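Local coordinates for protein 5-Carboxyvanillate Decarboxylase (Novosphingobium aromaticivorans, PDB 4QRN) that probably removes a carboxyl group from 5-carboxyvanillate, as a manganese-binding decarboxylase of the amidohydrolase family, at residues Q25-G30 / Y35-T40; P206-P211 / T309-A314; Q258-H263 / R330-M335; P317-C322 / R347-M352. All coordinates share one frame; numbering follows the deposited sequence. Where two conformers were deposited one is given.

Interaction 1 (Q25-G30 / Y35-T40)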
loop_
_atom_site.group_PDB
_atom_site.type_symbol
_atom_site.label_atom_id
_atom_site.label_comp_id
_atom_site.label_asym_id
_atom_site.label_seq_id
_atom_site.Cartn_x
_atom_site.Cartn_y
_atom_site.Cartn_z
ATOM N N GLN A 25 22.840 -12.967 24.021
ATOM C CA GLN A 25 22.818 -11.679 23.359
ATOM C C GLN A 25 23.864 -11.648 22.254
ATOM O O GLN A 25 23.843 -10.746 21.422
ATOM C CB GLN A 25 23.083 -10.551 24.363
ATOM C CG GLN A 25 21.966 -10.402 25.391
ATOM C CD GLN A 25 20.631 -10.127 24.741
ATOM O OE1 GLN A 25 20.422 -9.070 24.148
ATOM N NE2 GLN A 25 19.717 -11.080 24.843
ATOM N N ASP A 26 24.790 -12.606 22.252
ATOM C CA ASP A 26 25.836 -12.618 21.231
ATOM C C ASP A 26 25.239 -12.686 19.825
ATOM O O ASP A 26 24.336 -13.478 19.543
ATOM C CB ASP A 26 26.757 -13.821 21.405
ATOM C CG ASP A 26 27.527 -13.816 22.718
ATOM O OD1 ASP A 26 27.570 -12.774 23.418
ATOM O OD2 ASP A 26 28.106 -14.882 23.041
ATOM N N LEU A 27 25.753 -11.864 18.938
ATOM C CA LEU A 27 25.426 -11.970 17.524
ATOM C C LEU A 27 26.773 -12.022 16.845
ATOM O O LEU A 27 27.491 -11.015 16.812
ATOM C CB LEU A 27 24.652 -10.741 17.082
ATOM C CG LEU A 27 23.188 -10.705 17.507
ATOM C CD1 LEU A 27 22.616 -9.342 17.214
ATOM C CD2 LEU A 27 22.391 -11.769 16.759
ATOM N N LYS A 28 27.125 -13.201 16.333
ATOM C CA LYS A 28 28.495 -13.437 15.904
ATOM C C LYS A 28 28.572 -13.528 14.402
ATOM O O LYS A 28 27.732 -14.175 13.767
ATOM C CB LYS A 28 29.009 -14.754 16.491
ATOM C CG LYS A 28 28.884 -14.874 17.998
ATOM C CD LYS A 28 29.400 -16.226 18.459
ATOM C CE LYS A 28 29.225 -16.417 19.945
ATOM N NZ LYS A 28 29.729 -17.752 20.371
ATOM N N THR A 29 29.590 -12.919 13.828
ATOM C CA THR A 29 29.983 -13.245 12.463
ATOM C C THR A 29 30.564 -14.649 12.387
ATOM O O THR A 29 30.935 -15.233 13.403
ATOM C CB THR A 29 30.980 -12.218 11.926
ATOM O OG1 THR A 29 32.117 -12.203 12.791
ATOM C CG2 THR A 29 30.333 -10.808 11.891
ATOM N N GLY A 30 30.616 -15.191 11.175
ATOM C CA GLY A 30 31.316 -16.437 10.926
ATOM C C GLY A 30 30.440 -17.625 10.605
ATOM O O GLY A 30 30.972 -18.684 10.271
ATOM N N TYR A 35 24.371 -20.462 8.975
ATOM C CA TYR A 35 24.209 -19.607 7.819
ATOM C C TYR A 35 25.050 -18.369 8.065
ATOM O O TYR A 35 25.227 -17.966 9.204
ATOM C CB TYR A 35 22.732 -19.213 7.591
ATOM C CG TYR A 35 22.014 -18.735 8.829
ATOM C CD1 TYR A 35 22.109 -17.413 9.280
ATOM C CD2 TYR A 35 21.238 -19.616 9.568
ATOM C CE1 TYR A 35 21.457 -17.009 10.433
ATOM C CE2 TYR A 35 20.603 -19.221 10.725
ATOM C CZ TYR A 35 20.681 -17.908 11.137
ATOM O OH TYR A 35 20.026 -17.530 12.294
ATOM N N LEU A 36 25.527 -17.761 6.986
ATOM C CA LEU A 36 26.000 -16.386 7.048
ATOM C C LEU A 36 24.800 -15.460 7.050
ATOM O O LEU A 36 23.748 -15.805 6.495
ATOM C CB LEU A 36 26.873 -16.052 5.838
ATOM C CG LEU A 36 28.132 -16.879 5.667
ATOM C CD1 LEU A 36 28.842 -16.451 4.384
ATOM C CD2 LEU A 36 29.059 -16.738 6.864
ATOM N N ARG A 37 24.942 -14.293 7.665
ATOM C CA ARG A 37 23.916 -13.261 7.579
ATOM C C ARG A 37 24.356 -12.258 6.513
ATOM O O ARG A 37 25.322 -11.516 6.728
ATOM C CB ARG A 37 23.685 -12.576 8.912
ATOM C CG ARG A 37 23.292 -13.538 10.033
ATOM C CD ARG A 37 22.852 -12.789 11.270
ATOM N NE ARG A 37 22.670 -13.621 12.452
ATOM C CZ ARG A 37 23.653 -14.017 13.251
ATOM N NH1 ARG A 37 24.917 -13.686 12.987
ATOM N NH2 ARG A 37 23.352 -14.736 14.333
ATOM N N ILE A 38 23.658 -12.260 5.378
ATOM C CA ILE A 38 23.940 -11.352 4.269
ATOM C C ILE A 38 22.804 -10.331 4.211
ATOM O O ILE A 38 21.650 -10.698 3.941
ATOM C CB ILE A 38 24.083 -12.110 2.938
ATOM C CG1 ILE A 38 25.212 -13.165 3.064
ATOM C CG2 ILE A 38 24.325 -11.116 1.805
ATOM C CD1 ILE A 38 25.463 -13.986 1.807
ATOM N N ALA A 39 23.118 -9.071 4.504
ATOM C CA ALA A 39 22.123 -8.012 4.543
ATOM C C ALA A 39 22.069 -7.339 3.170
ATOM O O ALA A 39 23.068 -6.808 2.708
ATOM C CB ALA A 39 22.492 -7.017 5.625
ATOM N N THR A 40 20.898 -7.373 2.528
ATOM C CA THR A 40 20.801 -7.025 1.117
ATOM C C THR A 40 20.215 -5.645 0.777
ATOM O O THR A 40 19.976 -5.398 -0.409
ATOM C CB THR A 40 20.005 -8.092 0.366
ATOM O OG1 THR A 40 18.680 -8.183 0.910
ATOM C CG2 THR A 40 20.689 -9.456 0.430
HETATM O O HOH W 1 25.441 -15.507 16.184
#
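Arg37 starts with its CG anti to the carbonyl carbon (chi1 -57°) and then runs extended from CG to NE, which carries the guanidinium to the backbone of Lys28. Here the N-terminal tail folds against the lead-in to strand 38-44, the first strand of the amidohydrolase (beta/alpha)8 barrel, and one buried arginine does most of the joining. Arg37 NH1 donates to Lys28 O at 3.0 Å, with an N-H...O angle of 143°. The oxygen lies near the guanidinium plane, but seen from the carbonyl the donor sits well above its plane, 44° out of it. A water bridges the same two residues a second time: it accepts from Arg37 NH2 at 2.9 Å and from the Lys28 amide N at 2.9 Å. Lys28 thus meets the arginine through its backbone, its CB pointing away. Leu27 crosses the arginine side chain at about a right angle and puts CD2 over one face of the guanidinium, 4.0 Å from NH2. The charge has its main partner on helix 343-350, where Asp350 forms a salt bridge with NH2, while Gly103 O takes a further bond from NH1. Asp105 ties the two segments from outside, accepting from the amides of both Gly30 and Arg37. Gly30 has backbone angles at which a side chain would run into the carbonyl oxygen of Thr29. At this end the contact is loose van der Waals touching, a leucine methyl against a peptide carbonyl carbon: Leu36 CD2 lies 4.1 Å from Gly30 C.

Interaction 2 (P206-P211 / T309-A314). With MN (manganese (II) ion), chain E; 1DF (4-hydroxy-3-methoxy-5-nitrobenzoic acid), chain F.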
loop_
_atom_site.group_PDB
_atom_site.type_symbol
_atom_site.label_atom_id
_atom_site.label_comp_id
_atom_site.label_asym_id
_atom_site.label_seq_id
_atom_site.Cartn_x
_atom_site.Cartn_y
_atom_site.Cartn_z
ATOM N N PRO A 206 20.531 -7.936 -11.587
ATOM C CA PRO A 206 19.247 -7.443 -11.088
ATOM C C PRO A 206 19.241 -5.945 -10.893
ATOM O O PRO A 206 20.274 -5.305 -10.634
ATOM C CB PRO A 206 19.125 -8.134 -9.726
ATOM C CG PRO A 206 20.571 -8.300 -9.294
ATOM C CD PRO A 206 21.308 -8.631 -10.542
ATOM N N LEU A 207 18.030 -5.407 -10.987
ATOM C CA LEU A 207 17.716 -4.043 -10.624
ATOM C C LEU A 207 17.030 -4.048 -9.277
ATOM O O LEU A 207 15.997 -4.717 -9.130
ATOM C CB LEU A 207 16.749 -3.466 -11.656
ATOM C CG LEU A 207 16.130 -2.121 -11.290
ATOM C CD1 LEU A 207 17.202 -1.017 -11.096
ATOM C CD2 LEU A 207 15.125 -1.709 -12.345
ATOM N N TYR A 208 17.547 -3.305 -8.300
ATOM C CA TYR A 208 16.837 -3.096 -7.033
ATOM C C TYR A 208 16.116 -1.746 -7.142
ATOM O O TYR A 208 16.774 -0.707 -7.308
ATOM C CB TYR A 208 17.853 -3.105 -5.882
ATOM C CG TYR A 208 17.261 -3.427 -4.512
ATOM C CD1 TYR A 208 16.337 -2.590 -3.889
ATOM C CD2 TYR A 208 17.624 -4.585 -3.841
ATOM C CE1 TYR A 208 15.801 -2.904 -2.634
ATOM C CE2 TYR A 208 17.121 -4.889 -2.584
ATOM C CZ TYR A 208 16.216 -4.043 -1.983
ATOM O OH TYR A 208 15.720 -4.371 -0.742
ATOM N N ILE A 209 14.781 -1.756 -7.101
ATOM C CA ILE A 209 14.040 -0.492 -7.073
ATOM C C ILE A 209 13.803 -0.178 -5.608
ATOM O O ILE A 209 12.981 -0.810 -4.940
ATOM C CB ILE A 209 12.735 -0.515 -7.863
ATOM C CG1 ILE A 209 13.009 -0.866 -9.319
ATOM C CG2 ILE A 209 12.081 0.881 -7.775
ATOM C CD1 ILE A 209 11.769 -0.925 -10.203
ATOM N N HIS A 210 14.593 0.763 -5.102
ATOM C CA HIS A 210 14.523 1.207 -3.723
ATOM C C HIS A 210 13.556 2.389 -3.628
ATOM O O HIS A 210 13.401 3.137 -4.597
ATOM C CB HIS A 210 15.925 1.666 -3.311
ATOM C CG HIS A 210 16.042 2.010 -1.860
ATOM N ND1 HIS A 210 15.672 3.230 -1.354
ATOM C CD2 HIS A 210 16.470 1.272 -0.804
ATOM C CE1 HIS A 210 15.851 3.218 -0.037
ATOM N NE2 HIS A 210 16.360 2.050 0.321
ATOM N N PRO A 211 12.929 2.621 -2.464
ATOM C CA PRO A 211 12.009 3.756 -2.390
ATOM C C PRO A 211 12.692 5.107 -2.530
ATOM O O PRO A 211 13.903 5.303 -2.356
ATOM C CB PRO A 211 11.408 3.635 -0.987
ATOM C CG PRO A 211 11.509 2.187 -0.632
ATOM C CD PRO A 211 12.826 1.744 -1.277
ATOM N N THR A 309 13.050 -8.505 -0.426
ATOM C CA THR A 309 13.764 -8.545 0.845
ATOM C C THR A 309 12.820 -8.102 1.964
ATOM O O THR A 309 11.809 -7.454 1.725
ATOM C CB THR A 309 15.040 -7.685 0.866
ATOM O OG1 THR A 309 14.692 -6.320 1.170
ATOM C CG2 THR A 309 15.818 -7.779 -0.443
ATOM N N ASN A 310 13.204 -8.410 3.205
ATOM C CA ASN A 310 12.422 -7.988 4.368
ATOM C C ASN A 310 12.936 -6.711 5.018
ATOM O O ASN A 310 12.703 -6.511 6.211
ATOM C CB ASN A 310 12.342 -9.084 5.437
ATOM C CG ASN A 310 13.578 -9.125 6.288
ATOM O OD1 ASN A 310 14.684 -9.126 5.762
ATOM N ND2 ASN A 310 13.407 -9.175 7.605
ATOM N N SER A 311 13.610 -5.831 4.276
ATOM C CA SER A 311 14.088 -4.606 4.902
ATOM C C SER A 311 12.964 -3.905 5.656
ATOM O O SER A 311 11.865 -3.749 5.136
ATOM C CB SER A 311 14.708 -3.660 3.874
ATOM O OG SER A 311 13.810 -3.492 2.790
ATOM N N GLY A 312 13.232 -3.514 6.902
ATOM C CA GLY A 312 12.259 -2.828 7.716
ATOM C C GLY A 312 11.119 -3.671 8.256
ATOM O O GLY A 312 10.240 -3.124 8.954
ATOM N N VAL A 313 11.114 -4.971 7.950
ATOM C CA VAL A 313 9.987 -5.835 8.286
ATOM C C VAL A 313 10.551 -7.096 8.942
ATOM O O VAL A 313 10.612 -8.183 8.345
ATOM C CB VAL A 313 9.109 -6.140 7.062
ATOM C CG1 VAL A 313 7.902 -6.985 7.487
ATOM C CG2 VAL A 313 8.614 -4.838 6.442
ATOM N N ALA A 314 11.007 -6.943 10.193
ATOM C CA ALA A 314 11.584 -8.051 10.962
ATOM C C ALA A 314 10.413 -8.705 11.696
ATOM O O ALA A 314 10.279 -8.635 12.917
ATOM C CB ALA A 314 12.668 -7.539 11.900
HETATM MN MN MN E . 16.559 1.384 2.439
HETATM C C1 1DF F . 14.591 5.639 5.522
HETATM C CO1 1DF F . 14.294 4.314 5.363
HETATM C CO2 1DF F . 15.385 6.287 4.550
HETATM C CM1 1DF F . 14.910 3.654 4.248
HETATM C CM2 1DF F . 16.063 5.576 3.581
HETATM O OM 1DF F . 16.882 6.149 2.649
HETATM C CZ 1DF F . 15.937 4.199 3.482
HETATM C CC 1DF F . 14.043 6.439 6.644
HETATM C CV 1DF F . 16.839 7.571 2.528
HETATM O O1 1DF F . 13.784 5.822 7.759
HETATM O O2 1DF F . 13.877 7.653 6.482
HETATM O O3 1DF F . 16.686 3.481 2.696
HETATM N N 1DF F . 14.206 2.400 3.809
HETATM O O11 1DF F . 14.516 1.805 2.815
HETATM O O22 1DF F . 13.160 2.077 4.438
HETATM O O HOH W 2 18.704 1.032 2.169
#
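A single hydroxyl pair carries this contact: Thr309 OG1 donates to Tyr208 OH at 2.9 Å, reaching across the interior of the (beta/alpha)8 barrel between strands 207-209 and 306-309, with strand 259-261 standing between them in the sheet. Tyr208 has CG anti to the backbone N (chi1 -158°), which sends the ring toward Thr309. The threonine methyl comes up obliquely to the ring, Thr309 CG2 lying 3.8 Å from Tyr208 CE2. Buried as it is, Tyr208 OH has a second partner in Glu41 OE1, which Ser311 OG also binds, making Tyr208 and Ser311 second-shell supports of a metal ligand. A phenylalanine in place of Tyr208 would probably leave Thr309 OG1 without its acceptor and Glu41 with one bond fewer to fix its rotation. Two residues further on, His210 turns into the active site, where NE2 binds manganese at 2.2 Å. Glu41, Asp336, a water and the inhibitor's O3 and O11 complete six ligands, the inhibitor chelating through its phenolic and nitro oxygens. Behind the metal the imidazole is anchored by its other nitrogen: His210 ND1 donates to Pro211 O at 2.9 Å, in the carbonyl plane and on a lone pair.

Interaction 3 (Q258-H263 / R330-M335). With 1DF (4-hydroxy-3-methoxy-5-nitrobenzoic acid), chain F.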
loop_
_atom_site.group_PDB
_atom_site.type_symbol
_atom_site.label_atom_id
_atom_site.label_comp_id
_atom_site.label_asym_id
_atom_site.label_seq_id
_atom_site.Cartn_x
_atom_site.Cartn_y
_atom_site.Cartn_z
ATOM N N GLN A 258 15.437 -9.596 -13.576
ATOM C CA GLN A 258 15.014 -9.723 -12.191
ATOM C C GLN A 258 14.975 -8.331 -11.568
ATOM O O GLN A 258 15.953 -7.589 -11.646
ATOM C CB GLN A 258 15.981 -10.599 -11.388
ATOM C CG GLN A 258 16.142 -12.000 -11.980
ATOM C CD GLN A 258 14.839 -12.783 -11.958
ATOM O OE1 GLN A 258 14.216 -12.916 -10.907
ATOM N NE2 GLN A 258 14.391 -13.264 -13.125
ATOM N N ILE A 259 13.837 -8.002 -10.947
ATOM C CA ILE A 259 13.700 -6.775 -10.171
ATOM C C ILE A 259 13.504 -7.143 -8.713
ATOM O O ILE A 259 12.622 -7.939 -8.371
ATOM C CB ILE A 259 12.562 -5.864 -10.669
ATOM C CG1 ILE A 259 12.829 -5.454 -12.124
ATOM C CG2 ILE A 259 12.441 -4.637 -9.725
ATOM C CD1 ILE A 259 11.761 -4.520 -12.735
ATOM N N MET A 260 14.345 -6.557 -7.859
ATOM C CA MET A 260 14.274 -6.695 -6.410
ATOM C C MET A 260 13.608 -5.481 -5.789
ATOM O O MET A 260 13.865 -4.360 -6.213
ATOM C CB MET A 260 15.701 -6.797 -5.855
ATOM C CG MET A 260 16.486 -7.996 -6.314
ATOM S SD MET A 260 18.233 -7.825 -5.894
ATOM C CE MET A 260 18.804 -9.453 -6.301
ATOM N N VAL A 261 12.775 -5.727 -4.783
ATOM C CA VAL A 261 12.254 -4.660 -3.938
ATOM C C VAL A 261 12.337 -5.112 -2.488
ATOM O O VAL A 261 12.353 -6.313 -2.178
ATOM C CB VAL A 261 10.811 -4.255 -4.285
ATOM C CG1 VAL A 261 10.746 -3.554 -5.638
ATOM C CG2 VAL A 261 9.889 -5.465 -4.248
ATOM N N GLY A 262 12.413 -4.127 -1.610
ATOM C CA GLY A 262 12.481 -4.339 -0.182
ATOM C C GLY A 262 11.124 -4.291 0.491
ATOM O O GLY A 262 10.065 -4.393 -0.135
ATOM N N HIS A 263 11.177 -4.190 1.825
ATOM C CA HIS A 263 9.999 -3.890 2.630
ATOM C C HIS A 263 8.880 -4.877 2.331
ATOM O O HIS A 263 7.707 -4.520 2.252
ATOM C CB HIS A 263 9.595 -2.408 2.465
ATOM C CG HIS A 263 10.798 -1.522 2.469
ATOM N ND1 HIS A 263 11.323 -1.000 1.309
ATOM C CD2 HIS A 263 11.690 -1.230 3.454
ATOM C CE1 HIS A 263 12.452 -0.369 1.594
ATOM N NE2 HIS A 263 12.699 -0.496 2.886
ATOM N N ARG A 330 12.778 -16.859 -3.010
ATOM C CA ARG A 330 12.685 -15.533 -3.618
ATOM C C ARG A 330 12.563 -14.426 -2.578
ATOM O O ARG A 330 12.267 -13.285 -2.936
ATOM C CB ARG A 330 11.534 -15.482 -4.624
ATOM C CG ARG A 330 11.694 -16.513 -5.728
ATOM C CD ARG A 330 10.695 -16.294 -6.862
ATOM N NE ARG A 330 11.015 -15.132 -7.690
ATOM C CZ ARG A 330 11.911 -15.123 -8.672
ATOM N NH1 ARG A 330 12.597 -16.223 -8.964
ATOM N NH2 ARG A 330 12.122 -14.024 -9.364
ATOM N N VAL A 331 12.827 -14.749 -1.309
ATOM C CA VAL A 331 12.710 -13.812 -0.192
ATOM C C VAL A 331 14.029 -13.829 0.578
ATOM O O VAL A 331 14.489 -14.896 1.009
ATOM C CB VAL A 331 11.529 -14.191 0.730
ATOM C CG1 VAL A 331 11.424 -13.229 1.902
ATOM C CG2 VAL A 331 10.237 -14.262 -0.073
ATOM N N MET A 332 14.616 -12.645 0.770
ATOM C CA MET A 332 15.950 -12.477 1.346
ATOM C C MET A 332 15.918 -11.554 2.547
ATOM O O MET A 332 15.134 -10.602 2.609
ATOM C CB MET A 332 16.874 -11.840 0.274
ATOM C CG MET A 332 17.175 -12.785 -0.869
ATOM S SD MET A 332 18.044 -11.985 -2.233
ATOM C CE MET A 332 16.691 -11.097 -3.019
ATOM N N TYR A 333 16.844 -11.796 3.460
ATOM C CA TYR A 333 17.074 -10.923 4.585
ATOM C C TYR A 333 17.728 -9.608 4.156
ATOM O O TYR A 333 18.644 -9.590 3.330
ATOM C CB TYR A 333 17.990 -11.633 5.594
ATOM C CG TYR A 333 18.413 -10.730 6.740
ATOM C CD1 TYR A 333 17.496 -10.337 7.716
ATOM C CD2 TYR A 333 19.701 -10.231 6.823
ATOM C CE1 TYR A 333 17.867 -9.469 8.733
ATOM C CE2 TYR A 333 20.074 -9.365 7.823
ATOM C CZ TYR A 333 19.155 -8.969 8.776
ATOM O OH TYR A 333 19.576 -8.096 9.756
ATOM N N ALA A 334 17.277 -8.514 4.774
ATOM C CA ALA A 334 17.944 -7.213 4.672
ATOM C C ALA A 334 17.728 -6.490 5.983
ATOM O O ALA A 334 16.683 -6.641 6.629
ATOM C CB ALA A 334 17.381 -6.374 3.531
ATOM N N MET A 335 18.718 -5.678 6.356
ATOM C CA MET A 335 18.645 -4.900 7.584
ATOM C C MET A 335 18.127 -3.454 7.378
ATOM O O MET A 335 17.448 -2.921 8.248
ATOM C CB MET A 335 20.021 -4.887 8.255
ATOM C CG MET A 335 20.086 -4.020 9.487
ATOM S SD MET A 335 21.674 -4.054 10.318
ATOM C CE MET A 335 21.496 -5.485 11.376
HETATM C C1 1DF F . 14.591 5.639 5.522
HETATM C CO1 1DF F . 14.294 4.314 5.363
HETATM C CO2 1DF F . 15.385 6.287 4.550
HETATM C CM1 1DF F . 14.910 3.654 4.248
HETATM C CM2 1DF F . 16.063 5.576 3.581
HETATM O OM 1DF F . 16.882 6.149 2.649
HETATM C CZ 1DF F . 15.937 4.199 3.482
HETATM C CC 1DF F . 14.043 6.439 6.644
HETATM C CV 1DF F . 16.839 7.571 2.528
HETATM O O1 1DF F . 13.784 5.822 7.759
HETATM O O2 1DF F . 13.877 7.653 6.482
HETATM O O3 1DF F . 16.686 3.481 2.696
HETATM N N 1DF F . 14.206 2.400 3.809
HETATM O O11 1DF F . 14.516 1.805 2.815
HETATM O O22 1DF F . 13.160 2.077 4.438
#
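Arg330 brings one edge of its guanidinium up to the side-chain amide of Gln258, at the start of two strands, 259-261 and 331-332, of the (beta/alpha)8 barrel. Strand 306-309 lies between them, so the contact spans a neighbour rather than pairing backbones. NH2 of Arg330 donates to Gln258 OE1 at 2.8 Å with an N-H...O angle of 142°. The donor lies in the carbonyl plane, yet the two flat groups stand nearly upright to each other, their planes 76° apart. A bend at chi3 (73°) turns the arginine's tip to this position, while a bend at chi2 does the same for the glutamine. Both groups also hold the intervening connection: Arg330 NE donates to Val306 O and Gln258 NE2 to Ser304 O. A leucine replacing Arg330 would probably leave Gln258 OE1 without this donor and the amide freer to turn, with Val306 O losing a bond as well. Further along the strands the joint is apolar, methyl against methyl: Met260 CE meets Met332 CE at 4.2 Å, beside residues of helix 356-370. At the far end of its segment, His263 enters the inhibitor pocket. Glu266 holds His263 ND1, and His263 NE2 is hydrogen-bonded to Asp336 and, weakly, to the inhibitor's nitro oxygen O11 at 2.9 Å.

Interaction 4 (P317-C322 / R347-M352)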
loop_
_atom_site.group_PDB
_atom_site.type_symbol
_atom_site.label_atom_id
_atom_site.label_comp_id
_atom_site.label_asym_id
_atom_site.label_seq_id
_atom_site.Cartn_x
_atom_site.Cartn_y
_atom_site.Cartn_z
ATOM N N PRO A 317 5.164 -13.146 10.674
ATOM C CA PRO A 317 3.963 -13.427 9.869
ATOM C C PRO A 317 4.087 -12.906 8.441
ATOM O O PRO A 317 3.626 -13.554 7.491
ATOM C CB PRO A 317 2.847 -12.695 10.641
ATOM C CG PRO A 317 3.341 -12.532 12.012
ATOM C CD PRO A 317 4.841 -12.464 11.947
ATOM N N ALA A 318 4.659 -11.714 8.286
ATOM C CA ALA A 318 4.773 -11.122 6.964
ATOM C C ALA A 318 5.827 -11.834 6.121
ATOM O O ALA A 318 5.615 -12.066 4.925
ATOM C CB ALA A 318 5.068 -9.650 7.054
ATOM N N ILE A 319 6.949 -12.196 6.732
ATOM C CA ILE A 319 7.977 -12.934 6.008
ATOM C C ILE A 319 7.407 -14.261 5.513
ATOM O O ILE A 319 7.586 -14.626 4.353
ATOM C CB ILE A 319 9.216 -13.167 6.899
ATOM C CG1 ILE A 319 9.876 -11.822 7.215
ATOM C CG2 ILE A 319 10.180 -14.111 6.219
ATOM C CD1 ILE A 319 10.861 -11.922 8.358
ATOM N N LYS A 320 6.737 -14.990 6.400
ATOM C CA LYS A 320 6.203 -16.288 6.019
ATOM C C LYS A 320 5.132 -16.161 4.944
ATOM O O LYS A 320 5.050 -17.001 4.046
ATOM C CB LYS A 320 5.660 -17.025 7.243
ATOM C CG LYS A 320 6.752 -17.578 8.146
ATOM C CD LYS A 320 6.181 -18.324 9.341
ATOM C CE LYS A 320 7.265 -19.099 10.088
ATOM N NZ LYS A 320 6.675 -19.796 11.284
ATOM N N PHE A 321 4.296 -15.139 5.048
ATOM C CA PHE A 321 3.258 -14.913 4.043
ATOM C C PHE A 321 3.911 -14.726 2.680
ATOM O O PHE A 321 3.540 -15.326 1.666
ATOM C CB PHE A 321 2.437 -13.677 4.425
ATOM C CG PHE A 321 1.358 -13.345 3.426
ATOM C CD1 PHE A 321 1.660 -12.586 2.308
ATOM C CD2 PHE A 321 0.058 -13.782 3.601
ATOM C CE1 PHE A 321 0.683 -12.273 1.369
ATOM C CE2 PHE A 321 -0.910 -13.492 2.658
ATOM C CZ PHE A 321 -0.596 -12.733 1.539
ATOM N N CYS A 322 4.931 -13.880 2.667
ATOM C CA CYS A 322 5.592 -13.552 1.430
ATOM C C CYS A 322 6.334 -14.796 0.866
ATOM O O CYS A 322 6.345 -15.021 -0.345
ATOM C CB CYS A 322 6.525 -12.379 1.708
ATOM S SG CYS A 322 7.139 -11.531 0.282
ATOM N N ARG A 347 18.139 -10.861 16.289
ATOM C CA ARG A 347 17.840 -11.954 17.195
ATOM C C ARG A 347 16.493 -12.583 16.881
ATOM O O ARG A 347 16.342 -13.818 16.926
ATOM C CB ARG A 347 17.891 -11.479 18.649
ATOM C CG ARG A 347 19.251 -10.987 19.043
ATOM C CD ARG A 347 19.357 -10.642 20.550
ATOM N NE ARG A 347 20.709 -10.133 20.824
ATOM C CZ ARG A 347 21.035 -8.847 20.961
ATOM N NH1 ARG A 347 20.120 -7.884 20.955
ATOM N NH2 ARG A 347 22.301 -8.519 21.130
ATOM N N ALA A 348 15.494 -11.762 16.616
ATOM C CA ALA A 348 14.174 -12.298 16.305
ATOM C C ALA A 348 14.227 -13.124 15.023
ATOM O O ALA A 348 13.617 -14.194 14.936
ATOM C CB ALA A 348 13.157 -11.179 16.180
ATOM N N MET A 349 14.935 -12.629 14.021
ATOM C CA MET A 349 15.036 -13.348 12.753
ATOM C C MET A 349 15.762 -14.681 12.938
ATOM O O MET A 349 15.346 -15.701 12.379
ATOM C CB MET A 349 15.712 -12.467 11.687
ATOM C CG MET A 349 14.945 -11.179 11.354
ATOM S SD MET A 349 13.300 -11.475 10.662
ATOM C CE MET A 349 12.261 -11.548 12.115
ATOM N N ASP A 350 16.833 -14.677 13.726
ATOM C CA ASP A 350 17.575 -15.910 13.981
ATOM C C ASP A 350 16.682 -16.973 14.610
ATOM O O ASP A 350 16.941 -18.169 14.432
ATOM C CB ASP A 350 18.705 -15.641 14.975
ATOM C CG ASP A 350 19.938 -14.972 14.397
ATOM O OD1 ASP A 350 20.178 -14.955 13.165
ATOM O OD2 ASP A 350 20.719 -14.499 15.246
ATOM N N ALA A 351 15.680 -16.549 15.387
ATOM C CA ALA A 351 14.895 -17.458 16.229
ATOM C C ALA A 351 13.498 -17.749 15.691
ATOM O O ALA A 351 12.649 -18.280 16.406
ATOM C CB ALA A 351 14.841 -16.899 17.653
ATOM N N MET A 352 13.276 -17.447 14.411
ATOM C CA MET A 352 11.968 -17.725 13.823
ATOM C C MET A 352 11.711 -19.229 13.803
ATOM O O MET A 352 12.626 -20.044 13.697
ATOM C CB MET A 352 11.881 -17.188 12.401
ATOM C CG MET A 352 11.888 -15.675 12.360
ATOM S SD MET A 352 11.467 -14.984 10.728
ATOM C CE MET A 352 12.978 -15.265 9.794
#
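Ile319 sets its CD1 methyl against the sulfurs of both Met349 and Met352, which sit side by side in front of it, and these three side chains carry the close contacts between the two segments. They join helix 316-326 to the end of helix 343-350, two of the helices on the outside of the (beta/alpha)8 barrel that follow its last two strands. Ile319 points toward the opposite segment, and its CG1-CD1 branch, extended at chi2 (165°), meets Met349 SD end-on. This is the closer partner: Met349 SD lies 3.4 Å from Ile319 CD1, a tight approach for an apolar pair. Met349 is bent at chi2 (-62°) and again at chi3, which folds its CE back beside the same methyl, 4.0 Å from Ile319 CD1. Met352 gives up more surface to the contact than Met349. It stands just past the helix end, Ala351 being the first residue to leave helical angles, and from there its chain crosses the isoleucine at about a right angle. Phe362 of helix 356-370 packs against both Ile319 and Met352, and Asn310 against Ile319 and Met349, so the small apolar cluster is closed in. Other residues of helix 316-326 belong to the dimer interface: Pro317 packs on Phe321 of the second subunit, and Ala318 on its Tyr270. Met352 SD touches the methyl's flank, 3.9 Å from Ile319 CD1.

In the fold
Interactions 2 and 3 form the centre, about 5 Å apart between centres, on neighbouring strands of one sheet; Leu207 O and Met260 N are 2.8 Å apart there, and His210 and His263 reach the inhibitor from the two contacts. Interactions 1 and 4 lie outside, each about 20 Å from the centre of the chain and about 15 Å from each other. They are joined directly: Tyr35 OH lies 2.7 Å from Asp350 OD1. Interaction 1 also runs inward along strand 38-44, where Thr40 OG1 is 2.8 Å from Tyr333 O of interaction 3. Asn310 of interaction 2 links the core to interaction 4, its ND2 being 3.8 Å from Ile319 CD1.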